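Local atomic coordinates of transcription factor tau subunit sfc1 (Schizosaccharomyces pombe, PDB entry 4BJJ), a protein that helps TFIIIC recognise boxA promoter sites of tRNA and similar genes, as part of the tauA domain, so that RNA polymerase III can be recruited. Residues K7-E12 and V89-R94; E12-E17 and T44-P49; E17-A22 and L56-K61; A70-R75 and Q97-R102. The protein carries 3 engineered substitutions. All blocks are in the same frame, centred on the assembly; numbering follows the deposited sequence.

Interaction 1. Residues K7-E12 and V89-R94; sequences KISDNE and VQNVSR
The carbonyl oxygen V92 O is gripped twice by S9. The backbone amide S9 N donates to it almost in line with the carbonyl bond, at 3.0 Å, and S9 OG donates from above the carbonyl plane, the OG to V92 O distance being 3.1 Å. The same hydroxyl accepts from N11 N (3.1 Å to S9 OG), closing an ST turn. With chi1 at 87°, OG sits between the backbone N and the carbonyl carbon, from where it serves both V92 O and N11 N. The N11 and N91 side chains run roughly perpendicular, their amide planes inclined by 43°, and N11 ND2 makes a weak bond of 3.4 Å to N91 OD1. I8 packs obliquely against V92, with I8 CG1 3.9 Å from V92 CG1. One water bridges K7 O and V92 N; a second links S9 O to R94 N, beside a weak direct bond from R94 N to N11 O. Further along, E12 CA lies 3.3 Å from R94 O in a CA-H...O contact, while the E12 carboxylate turns to a salt bridge with R96. E12 and R94 form a parallel beta bridge where the loop gives way to strand 12-18, the start of a parallel strand pair in the mixed sheet of this Sfc7-interacting domain.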
# COMPACT_ATOMS: atom_id res chain seq x y z
N LYS A 7 9.30 16.70 -2.37
CA LYS A 7 8.68 16.29 -3.62
C LYS A 7 8.58 14.77 -3.72
O LYS A 7 9.50 14.08 -3.31
CB LYS A 7 9.47 16.87 -4.79
CG LYS A 7 9.27 18.36 -4.93
CD LYS A 7 9.92 18.91 -6.17
CE LYS A 7 9.34 20.27 -6.52
NZ LYS A 7 10.00 20.87 -7.73
N ILE A 8 7.46 14.26 -4.22
CA ILE A 8 7.28 12.81 -4.44
C ILE A 8 8.37 12.29 -5.37
O ILE A 8 8.56 12.81 -6.47
CB ILE A 8 5.89 12.46 -5.06
CG1 ILE A 8 4.76 12.87 -4.14
CG2 ILE A 8 5.76 10.95 -5.37
CD1 ILE A 8 3.38 12.73 -4.77
N SER A 9 9.05 11.24 -4.92
CA SER A 9 10.14 10.62 -5.67
C SER A 9 9.71 9.83 -6.92
O SER A 9 8.53 9.76 -7.27
CB SER A 9 10.93 9.67 -4.76
OG SER A 9 10.35 8.38 -4.73
N ASP A 10 10.72 9.27 -7.58
CA ASP A 10 10.61 8.42 -8.76
C ASP A 10 10.40 6.96 -8.45
O ASP A 10 10.09 6.19 -9.34
CB ASP A 10 11.94 8.46 -9.52
CG ASP A 10 11.96 9.50 -10.59
OD1 ASP A 10 10.97 10.25 -10.71
OD2 ASP A 10 12.98 9.57 -11.31
N ASN A 11 10.64 6.58 -7.22
CA ASN A 11 10.56 5.18 -6.85
C ASN A 11 9.13 4.70 -6.96
O ASN A 11 8.18 5.43 -6.67
CB ASN A 11 11.07 4.99 -5.43
CG ASN A 11 12.43 5.60 -5.20
OD1 ASN A 11 13.34 5.45 -5.99
ND2 ASN A 11 12.57 6.33 -4.11
N GLU A 12 8.97 3.45 -7.38
CA GLU A 12 7.66 2.87 -7.53
C GLU A 12 7.60 1.46 -6.94
O GLU A 12 8.60 0.77 -6.83
CB GLU A 12 7.30 2.86 -8.99
CG GLU A 12 7.19 4.26 -9.60
CD GLU A 12 6.65 4.24 -11.02
OE1 GLU A 12 6.94 3.25 -11.72
OE2 GLU A 12 5.91 5.19 -11.41
N VAL A 89 8.96 13.30 7.18
CA VAL A 89 8.82 12.52 5.95
C VAL A 89 10.14 12.40 5.22
O VAL A 89 10.67 13.38 4.72
CB VAL A 89 7.77 13.12 5.00
CG1 VAL A 89 7.59 12.23 3.76
CG2 VAL A 89 6.42 13.32 5.71
N GLN A 90 10.66 11.18 5.16
CA GLN A 90 11.92 10.89 4.50
C GLN A 90 11.73 10.63 2.99
O GLN A 90 12.57 11.00 2.16
CB GLN A 90 12.54 9.66 5.19
CG GLN A 90 13.94 9.29 4.73
CD GLN A 90 14.99 10.26 5.22
OE1 GLN A 90 14.74 11.07 6.13
NE2 GLN A 90 16.18 10.19 4.62
N ASN A 91 10.62 9.99 2.63
CA ASN A 91 10.37 9.65 1.23
C ASN A 91 8.89 9.38 0.95
O ASN A 91 8.15 8.84 1.80
CB ASN A 91 11.23 8.43 0.84
CG ASN A 91 11.39 8.27 -0.69
OD1 ASN A 91 10.91 7.29 -1.27
ND2 ASN A 91 12.07 9.21 -1.33
N VAL A 92 8.46 9.79 -0.23
CA VAL A 92 7.14 9.41 -0.75
C VAL A 92 7.30 8.75 -2.11
O VAL A 92 7.96 9.30 -2.97
CB VAL A 92 6.19 10.61 -0.88
CG1 VAL A 92 4.79 10.14 -1.30
CG2 VAL A 92 6.12 11.40 0.43
N SER A 93 6.66 7.60 -2.30
CA SER A 93 6.74 6.84 -3.55
C SER A 93 5.36 6.36 -4.01
O SER A 93 4.48 6.14 -3.19
CB SER A 93 7.64 5.61 -3.38
OG SER A 93 8.88 5.97 -2.82
N ARG A 94 5.19 6.20 -5.31
CA ARG A 94 3.92 5.72 -5.83
C ARG A 94 3.84 4.18 -5.82
O ARG A 94 4.79 3.49 -6.10
CB ARG A 94 3.68 6.25 -7.23
CG ARG A 94 3.65 7.75 -7.29
CD ARG A 94 3.33 8.24 -8.70
NE ARG A 94 2.06 7.71 -9.20
CZ ARG A 94 1.63 7.84 -10.46
NH1 ARG A 94 2.38 8.47 -11.35
NH2 ARG A 94 0.44 7.34 -10.83
O HOH W 1 10.29 11.47 -1.74
O HOH W 2 7.09 7.43 -7.61

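Interaction 2. Residues E12-E17 and T44-P49; sequences EYALIE and TSFQNP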
# COMPACT_ATOMS: atom_id res chain seq x y z
N GLU A 12 8.97 3.45 -7.38
CA GLU A 12 7.66 2.87 -7.53
C GLU A 12 7.60 1.46 -6.94
O GLU A 12 8.60 0.77 -6.83
CB GLU A 12 7.30 2.86 -8.99
CG GLU A 12 7.19 4.26 -9.60
CD GLU A 12 6.65 4.24 -11.02
OE1 GLU A 12 6.94 3.25 -11.72
OE2 GLU A 12 5.91 5.19 -11.41
N TYR A 13 6.39 1.06 -6.54
CA TYR A 13 6.19 -0.24 -5.90
C TYR A 13 4.92 -0.91 -6.38
O TYR A 13 4.02 -0.24 -6.88
CB TYR A 13 6.06 -0.07 -4.39
CG TYR A 13 7.28 0.46 -3.71
CD1 TYR A 13 7.59 1.81 -3.75
CD2 TYR A 13 8.11 -0.39 -3.02
CE1 TYR A 13 8.71 2.28 -3.12
CE2 TYR A 13 9.20 0.07 -2.39
CZ TYR A 13 9.51 1.40 -2.43
OH TYR A 13 10.63 1.82 -1.77
N ALA A 14 4.86 -2.22 -6.17
CA ALA A 14 3.60 -2.96 -6.25
C ALA A 14 3.13 -3.32 -4.84
O ALA A 14 3.92 -3.52 -3.94
CB ALA A 14 3.79 -4.22 -7.06
N LEU A 15 1.83 -3.45 -4.67
CA LEU A 15 1.29 -3.71 -3.34
C LEU A 15 0.41 -4.93 -3.39
O LEU A 15 -0.44 -5.03 -4.23
CB LEU A 15 0.50 -2.50 -2.85
CG LEU A 15 -0.37 -2.69 -1.60
CD1 LEU A 15 0.50 -2.86 -0.38
CD2 LEU A 15 -1.33 -1.51 -1.45
N ILE A 16 0.65 -5.85 -2.48
CA ILE A 16 -0.16 -7.03 -2.35
C ILE A 16 -0.98 -6.94 -1.07
O ILE A 16 -0.43 -6.95 0.02
CB ILE A 16 0.71 -8.28 -2.32
CG1 ILE A 16 1.49 -8.38 -3.62
CG2 ILE A 16 -0.13 -9.52 -2.16
CD1 ILE A 16 2.62 -9.38 -3.58
N GLU A 17 -2.29 -6.88 -1.21
CA GLU A 17 -3.18 -6.83 -0.04
C GLU A 17 -3.61 -8.23 0.36
O GLU A 17 -4.63 -8.73 -0.10
CB GLU A 17 -4.37 -5.91 -0.31
CG GLU A 17 -3.98 -4.44 -0.48
CD GLU A 17 -5.18 -3.47 -0.52
OE1 GLU A 17 -6.36 -3.91 -0.42
OE2 GLU A 17 -4.93 -2.26 -0.67
N THR A 44 6.35 -8.72 -13.51
CA THR A 44 5.39 -8.75 -14.60
C THR A 44 4.50 -7.51 -14.57
O THR A 44 4.19 -6.94 -15.62
CB THR A 44 4.49 -9.98 -14.54
OG1 THR A 44 5.27 -11.16 -14.47
CG2 THR A 44 3.59 -10.08 -15.78
N SER A 45 4.10 -7.08 -13.37
CA SER A 45 3.18 -5.94 -13.25
C SER A 45 3.79 -4.65 -13.81
O SER A 45 3.06 -3.76 -14.26
CB SER A 45 2.63 -5.73 -11.81
OG SER A 45 3.61 -5.34 -10.89
N PHE A 46 5.12 -4.58 -13.84
CA PHE A 46 5.82 -3.42 -14.37
C PHE A 46 6.24 -3.57 -15.83
O PHE A 46 6.26 -2.60 -16.57
CB PHE A 46 7.04 -3.11 -13.52
CG PHE A 46 6.70 -2.35 -12.26
CD1 PHE A 46 6.58 -0.98 -12.29
CD2 PHE A 46 6.46 -3.02 -11.07
CE1 PHE A 46 6.26 -0.29 -11.15
CE2 PHE A 46 6.15 -2.34 -9.93
CZ PHE A 46 6.04 -0.98 -9.97
N GLN A 47 6.56 -4.79 -16.23
CA GLN A 47 6.96 -5.05 -17.60
C GLN A 47 5.79 -5.20 -18.53
O GLN A 47 5.86 -4.77 -19.68
CB GLN A 47 7.80 -6.31 -17.65
CG GLN A 47 9.20 -6.05 -17.21
CD GLN A 47 10.09 -7.19 -17.55
OE1 GLN A 47 9.66 -8.14 -18.20
NE2 GLN A 47 11.35 -7.12 -17.13
N ASN A 48 4.71 -5.79 -18.03
CA ASN A 48 3.53 -6.06 -18.82
C ASN A 48 2.26 -6.01 -17.95
O ASN A 48 1.62 -7.03 -17.70
CB ASN A 48 3.68 -7.42 -19.50
CG ASN A 48 2.65 -7.64 -20.59
OD1 ASN A 48 1.82 -6.79 -20.84
ND2 ASN A 48 2.71 -8.81 -21.24
N PRO A 49 1.88 -4.81 -17.48
CA PRO A 49 0.79 -4.60 -16.51
C PRO A 49 -0.49 -5.40 -16.78
O PRO A 49 -1.05 -6.02 -15.88
CB PRO A 49 0.50 -3.11 -16.63
CG PRO A 49 1.78 -2.51 -17.12
CD PRO A 49 2.47 -3.54 -17.95
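The ring of F46 presents its edge to the backbone of strand 12-18. F46 CZ stops 3.8 Å from Y13 C, and A14 N also lies at the ring edge, near the ring plane. To one side, F46 CE1 is 3.6 Å from E12 OE1, the carboxylate and the ring being inclined by 41°; that carboxylate is held through OE2 by its salt bridge to R96. To the other, F46 CE2 comes within 4.2 Å of A14 CB, and that methyl also touches the hydroxyl of S45, with A14 CB 4.0 Å from S45 OG. No hydrogen bond spans the two segments; the ring meets the strand by edge packing alone. The contact lays the last turn of helix 35-47 over the start of a strand in the Sfc7-interacting domain, of the Tau95 triple-barrel family, and that strand pairs with 88-100 within the chain and, antiparallel, with a strand of the partner protein. F46 is put there by chi1 of -80°, which sets CG anti to the carbonyl carbon and sends the ring out to the strand. S45 OG bonds back to C42 O within the helix, and A14 packs against C42 as well. A bound mercury ion lies about 4 Å from the F46 side chain. The helix itself ends close by: N48 N donates to T44 O at 2.7 Å, although N48 has already left helical backbone angles.

Interaction 3. Residues E17-A22 and L56-K61; sequences EHPGFA and LNLRPK
H18 and P19 meet L56 and L58 where strand 12-18 runs out into the loop 19-22, in the Sfc7-interacting domain of the Tau95 triple-barrel family; the other side is the end of the short strand 55-56 and the loop after it. From CB, the H18 side chain extends anti to the backbone N (chi1 -169°), which carries the imidazole toward the two leucines. On one flank of the ring, CD2 of H18 is 3.8 Å from L56 CD1. Next along, H18 NE2 is 3.5 Å from L56 CD1, yet its polar partner is T31 OG1, to which it is hydrogen-bonded. CE1 of H18 then reaches L58 CD2 at 3.7 Å. Both methyls lie obliquely to the ring. L56 comes in roughly perpendicular to the H18 side chain, whereas L58 lies alongside it, pointing the opposite way. P19 adds a purely apolar touch, its CD atom 3.7 Å from L56 CD2, while its CG atom is a loose 4.3 Å from L58 CD1. L56 divides its methyls, CD1 against the imidazole and CD2 against the proline: with CG anti to the backbone N the fork is carried across, and chi2 of 71° turns its two branches to these partners. F28 also meets the H18 ring, and L56 packs on F101 as well. Both ring nitrogens of H18 are engaged, which fixes the ring's rotation: ND1 accepts from the backbone amide of G20 in its own loop, at 2.9 Å from G20 N, with the donor only 13° out of the imidazole plane.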
# COMPACT_ATOMS: atom_id res chain seq x y z
N GLU A 17 -2.29 -6.88 -1.21
CA GLU A 17 -3.18 -6.83 -0.04
C GLU A 17 -3.61 -8.23 0.36
O GLU A 17 -4.63 -8.73 -0.10
CB GLU A 17 -4.37 -5.91 -0.31
CG GLU A 17 -3.98 -4.44 -0.48
CD GLU A 17 -5.18 -3.47 -0.52
OE1 GLU A 17 -6.36 -3.91 -0.42
OE2 GLU A 17 -4.93 -2.26 -0.67
N HIS A 18 -2.82 -8.83 1.24
CA HIS A 18 -3.02 -10.20 1.69
C HIS A 18 -3.99 -10.21 2.89
O HIS A 18 -3.99 -9.30 3.71
CB HIS A 18 -1.64 -10.71 2.06
CG HIS A 18 -1.55 -12.18 2.31
ND1 HIS A 18 -2.17 -12.79 3.39
CD2 HIS A 18 -0.83 -13.15 1.71
CE1 HIS A 18 -1.87 -14.07 3.40
NE2 HIS A 18 -1.05 -14.32 2.40
N PRO A 19 -4.87 -11.22 2.98
CA PRO A 19 -5.90 -11.23 4.04
C PRO A 19 -5.52 -11.95 5.32
O PRO A 19 -6.24 -11.86 6.31
CB PRO A 19 -7.05 -11.99 3.39
CG PRO A 19 -6.38 -12.91 2.39
CD PRO A 19 -5.11 -12.24 1.95
N GLY A 20 -4.43 -12.70 5.28
CA GLY A 20 -3.87 -13.33 6.47
C GLY A 20 -2.69 -12.63 7.14
O GLY A 20 -2.52 -11.44 7.03
N PHE A 21 -1.87 -13.41 7.83
CA PHE A 21 -0.93 -12.88 8.79
C PHE A 21 0.43 -13.51 8.72
O PHE A 21 0.58 -14.70 8.43
CB PHE A 21 -1.51 -13.06 10.19
CG PHE A 21 -2.90 -12.49 10.32
CD1 PHE A 21 -3.08 -11.12 10.43
CD2 PHE A 21 -4.01 -13.31 10.26
CE1 PHE A 21 -4.34 -10.58 10.51
CE2 PHE A 21 -5.28 -12.79 10.34
CZ PHE A 21 -5.46 -11.42 10.47
N ALA A 22 1.43 -12.70 9.02
CA ALA A 22 2.82 -13.07 8.83
C ALA A 22 3.52 -13.68 10.06
O ALA A 22 4.74 -13.59 10.16
CB ALA A 22 3.60 -11.86 8.33
N LEU A 56 -3.40 -16.97 -4.58
CA LEU A 56 -3.33 -17.13 -3.14
C LEU A 56 -3.88 -18.48 -2.70
O LEU A 56 -4.98 -18.91 -3.09
CB LEU A 56 -4.10 -16.02 -2.44
CG LEU A 56 -4.16 -16.07 -0.90
CD1 LEU A 56 -2.83 -15.74 -0.27
CD2 LEU A 56 -5.22 -15.12 -0.41
N ASN A 57 -3.09 -19.15 -1.87
CA ASN A 57 -3.45 -20.44 -1.31
C ASN A 57 -3.21 -20.46 0.21
O ASN A 57 -2.11 -20.77 0.67
CB ASN A 57 -2.61 -21.53 -1.99
CG ASN A 57 -3.11 -22.90 -1.69
OD1 ASN A 57 -4.13 -23.08 -1.03
ND2 ASN A 57 -2.40 -23.89 -2.16
N LEU A 58 -4.24 -20.12 0.97
CA LEU A 58 -4.14 -20.02 2.43
C LEU A 58 -4.10 -21.35 3.16
O LEU A 58 -3.55 -21.42 4.26
CB LEU A 58 -5.31 -19.23 2.99
CG LEU A 58 -5.37 -17.75 2.63
CD1 LEU A 58 -6.66 -17.16 3.17
CD2 LEU A 58 -4.14 -17.03 3.17
N ARG A 59 -4.70 -22.38 2.58
CA ARG A 59 -4.76 -23.69 3.21
C ARG A 59 -4.24 -24.78 2.28
O ARG A 59 -5.01 -25.56 1.76
CB ARG A 59 -6.19 -24.01 3.63
CG ARG A 59 -6.84 -22.98 4.56
CD ARG A 59 -8.28 -23.34 4.86
NE ARG A 59 -8.42 -24.68 5.44
CZ ARG A 59 -8.16 -24.99 6.71
NH1 ARG A 59 -7.70 -24.09 7.58
NH2 ARG A 59 -8.35 -26.24 7.12
N PRO A 60 -2.90 -24.85 2.10
CA PRO A 60 -2.22 -25.77 1.18
C PRO A 60 -2.50 -27.27 1.37
O PRO A 60 -2.60 -27.98 0.37
CB PRO A 60 -0.73 -25.49 1.42
CG PRO A 60 -0.66 -24.85 2.77
CD PRO A 60 -1.95 -24.11 2.95
N LYS A 61 -2.64 -27.75 2.60
CA LYS A 61 -2.89 -29.17 2.87
C LYS A 61 -4.37 -29.59 2.95
O LYS A 61 -4.68 -30.68 3.40
CB LYS A 61 -2.17 -29.56 4.17
CG LYS A 61 -0.66 -29.68 4.01
CD LYS A 61 0.09 -29.17 5.24
CE LYS A 61 -0.12 -30.07 6.46
NZ LYS A 61 0.53 -29.52 7.70

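Interaction 4. Residues A70-R75 and Q97-R102; sequences ARVQSR and QVFLFR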
# COMPACT_ATOMS: atom_id res chain seq x y z
N ALA A 70 -5.81 -13.00 -7.60
CA ALA A 70 -6.02 -11.61 -7.23
C ALA A 70 -6.71 -10.84 -8.32
O ALA A 70 -6.49 -11.09 -9.50
CB ALA A 70 -4.70 -10.93 -6.96
N ARG A 71 -7.51 -9.87 -7.91
CA ARG A 71 -7.94 -8.80 -8.77
C ARG A 71 -6.81 -7.78 -8.77
O ARG A 71 -6.33 -7.37 -7.73
CB ARG A 71 -9.24 -8.19 -8.26
CG ARG A 71 -10.43 -9.12 -8.40
CD ARG A 71 -11.72 -8.34 -8.48
NE ARG A 71 -12.01 -7.90 -9.84
CZ ARG A 71 -12.94 -7.00 -10.16
NH1 ARG A 71 -13.68 -6.44 -9.20
NH2 ARG A 71 -13.14 -6.66 -11.42
N VAL A 72 -6.38 -7.39 -9.97
CA VAL A 72 -5.26 -6.48 -10.11
C VAL A 72 -5.79 -5.12 -10.55
O VAL A 72 -6.61 -5.03 -11.47
CB VAL A 72 -4.30 -6.99 -11.16
CG1 VAL A 72 -3.08 -6.07 -11.26
CG2 VAL A 72 -3.90 -8.39 -10.83
N GLN A 73 -5.35 -4.06 -9.88
CA GLN A 73 -5.80 -2.75 -10.24
C GLN A 73 -4.78 -1.69 -9.87
O GLN A 73 -3.88 -1.93 -9.09
CB GLN A 73 -7.14 -2.47 -9.56
CG GLN A 73 -7.82 -1.23 -10.03
CD GLN A 73 -8.04 -1.25 -11.50
OE1 GLN A 73 -7.14 -0.98 -12.29
NE2 GLN A 73 -9.25 -1.57 -11.90
N SER A 74 -4.89 -0.52 -10.48
CA SER A 74 -4.12 0.63 -10.02
C SER A 74 -5.06 1.62 -9.36
O SER A 74 -6.22 1.74 -9.74
CB SER A 74 -3.37 1.30 -11.16
OG SER A 74 -4.27 1.90 -12.07
N ARG A 75 -4.54 2.29 -8.33
CA ARG A 75 -5.23 3.39 -7.68
C ARG A 75 -4.21 4.49 -7.70
O ARG A 75 -3.42 4.56 -8.63
CB ARG A 75 -5.67 3.02 -6.26
CG ARG A 75 -6.61 1.82 -6.28
CD ARG A 75 -7.20 1.48 -4.95
NE ARG A 75 -6.21 1.00 -4.02
CZ ARG A 75 -6.42 0.05 -3.11
NH1 ARG A 75 -7.59 -0.56 -3.03
NH2 ARG A 75 -5.43 -0.32 -2.32
N GLN A 97 0.68 -0.50 -8.83
CA GLN A 97 -0.29 -1.58 -8.94
C GLN A 97 -0.58 -2.30 -7.63
O GLN A 97 0.27 -2.40 -6.75
CB GLN A 97 0.11 -2.61 -10.02
CG GLN A 97 -1.01 -2.73 -11.06
CD GLN A 97 -0.69 -3.63 -12.22
OE1 GLN A 97 -0.19 -4.74 -12.05
NE2 GLN A 97 -1.01 -3.18 -13.42
N VAL A 98 -1.80 -2.81 -7.52
CA VAL A 98 -2.25 -3.48 -6.33
C VAL A 98 -2.81 -4.84 -6.69
O VAL A 98 -3.61 -4.95 -7.61
CB VAL A 98 -3.36 -2.67 -5.62
CG1 VAL A 98 -3.57 -3.19 -4.24
CG2 VAL A 98 -2.96 -1.23 -5.53
N PHE A 99 -2.40 -5.86 -5.95
CA PHE A 99 -3.05 -7.17 -5.99
C PHE A 99 -4.00 -7.25 -4.80
O PHE A 99 -3.58 -7.26 -3.63
CB PHE A 99 -2.00 -8.28 -5.94
CG PHE A 99 -1.03 -8.26 -7.10
CD1 PHE A 99 0.06 -7.40 -7.10
CD2 PHE A 99 -1.21 -9.12 -8.20
CE1 PHE A 99 0.95 -7.39 -8.15
CE2 PHE A 99 -0.32 -9.12 -9.26
CZ PHE A 99 0.77 -8.26 -9.23
N LEU A 100 -5.29 -7.30 -5.11
CA LEU A 100 -6.35 -7.23 -4.12
C LEU A 100 -6.86 -8.62 -3.79
O LEU A 100 -7.55 -9.25 -4.58
CB LEU A 100 -7.51 -6.38 -4.65
CG LEU A 100 -7.15 -4.94 -5.04
CD1 LEU A 100 -8.11 -4.41 -6.09
CD2 LEU A 100 -7.16 -4.00 -3.87
N PHE A 101 -6.50 -9.08 -2.60
CA PHE A 101 -7.04 -10.31 -2.08
C PHE A 101 -8.06 -10.04 -0.98
O PHE A 101 -9.03 -10.78 -0.87
CB PHE A 101 -5.92 -11.21 -1.56
CG PHE A 101 -5.13 -11.85 -2.62
CD1 PHE A 101 -5.71 -12.81 -3.44
CD2 PHE A 101 -3.82 -11.52 -2.82
CE1 PHE A 101 -4.98 -13.41 -4.43
CE2 PHE A 101 -3.09 -12.13 -3.81
CZ PHE A 101 -3.67 -13.09 -4.62
N ARG A 102 -7.87 -9.00 -0.16
CA ARG A 102 -8.88 -8.64 0.84
C ARG A 102 -10.14 -8.16 0.16
O ARG A 102 -10.07 -7.61 -0.94
CB ARG A 102 -8.39 -7.54 1.78
CG ARG A 102 -7.09 -7.88 2.41
CD ARG A 102 -6.81 -7.03 3.60
NE ARG A 102 -6.21 -5.76 3.23
CZ ARG A 102 -4.90 -5.50 3.20
NH1 ARG A 102 -4.01 -6.45 3.50
NH2 ARG A 102 -4.49 -4.28 2.89
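R71 and L100 form one hydrogen-bonded pair of this antiparallel ladder, Q73 and V98 the next. L100 N donates to R71 O at 2.8 Å and nearly straight, at 168°, but the return bond from R71 N to L100 O is weak at 3.4 Å. The second pair is more even: Q73 N reaches V98 O at 3.0 Å, lying in the carbonyl plane, and V98 N reaches Q73 O at 2.8 Å. Between them V72 and F99 are a non-hydrogen-bonded pair, so the backbone of F99 turns the other way and bonds to L15 and E17 of strand 12-18. Q73 folds back to satisfy a backbone donor, S74 N, which binds Q73 OE1 at 2.9 Å on a lone pair. The V72 and F99 side chains lie side by side, V72 CG2 3.8 Å from F99 CD2. Just before the strand, A70 lays its methyl over one face of F101, a CH-pi contact with CB 3.7 Å from the ring centroid. On the face with V98 and L100, the guanidinium of R75 lies across both residues, NH1 being 3.6 Å from L100 CD2. A bend at chi3 (-67°) brings it there, and its charge is met elsewhere: NH2 by E17 OE2, NE by D77. Strand 88-100, bonded antiparallel to 68-73 on one edge and parallel to 12-18 on the other, is the central strand of this domain's mixed sheet.

Overall arrangement
Interactions 1 and 4 lie on successive parts of strand 88-100, their centres about 20 Å apart, while interactions 2 and 3 use the two ends of strand 12-18. Interaction 4, nearest the chain's centre, is an antiparallel ladder of backbone bonds; interaction 1, about 18 Å out, relies on loop turns, a serine hydroxyl and waters. Interactions 2 and 3 have no hydrogen bond across their segments: a phenyl edge meets backbone in one, leucine methyls meet an imidazole and a proline in the other. Strand pairing joins interactions 2 and 4, with a probable hydrogen bond of 2.7 Å between F99 N and L15 O. All four are only partly buried.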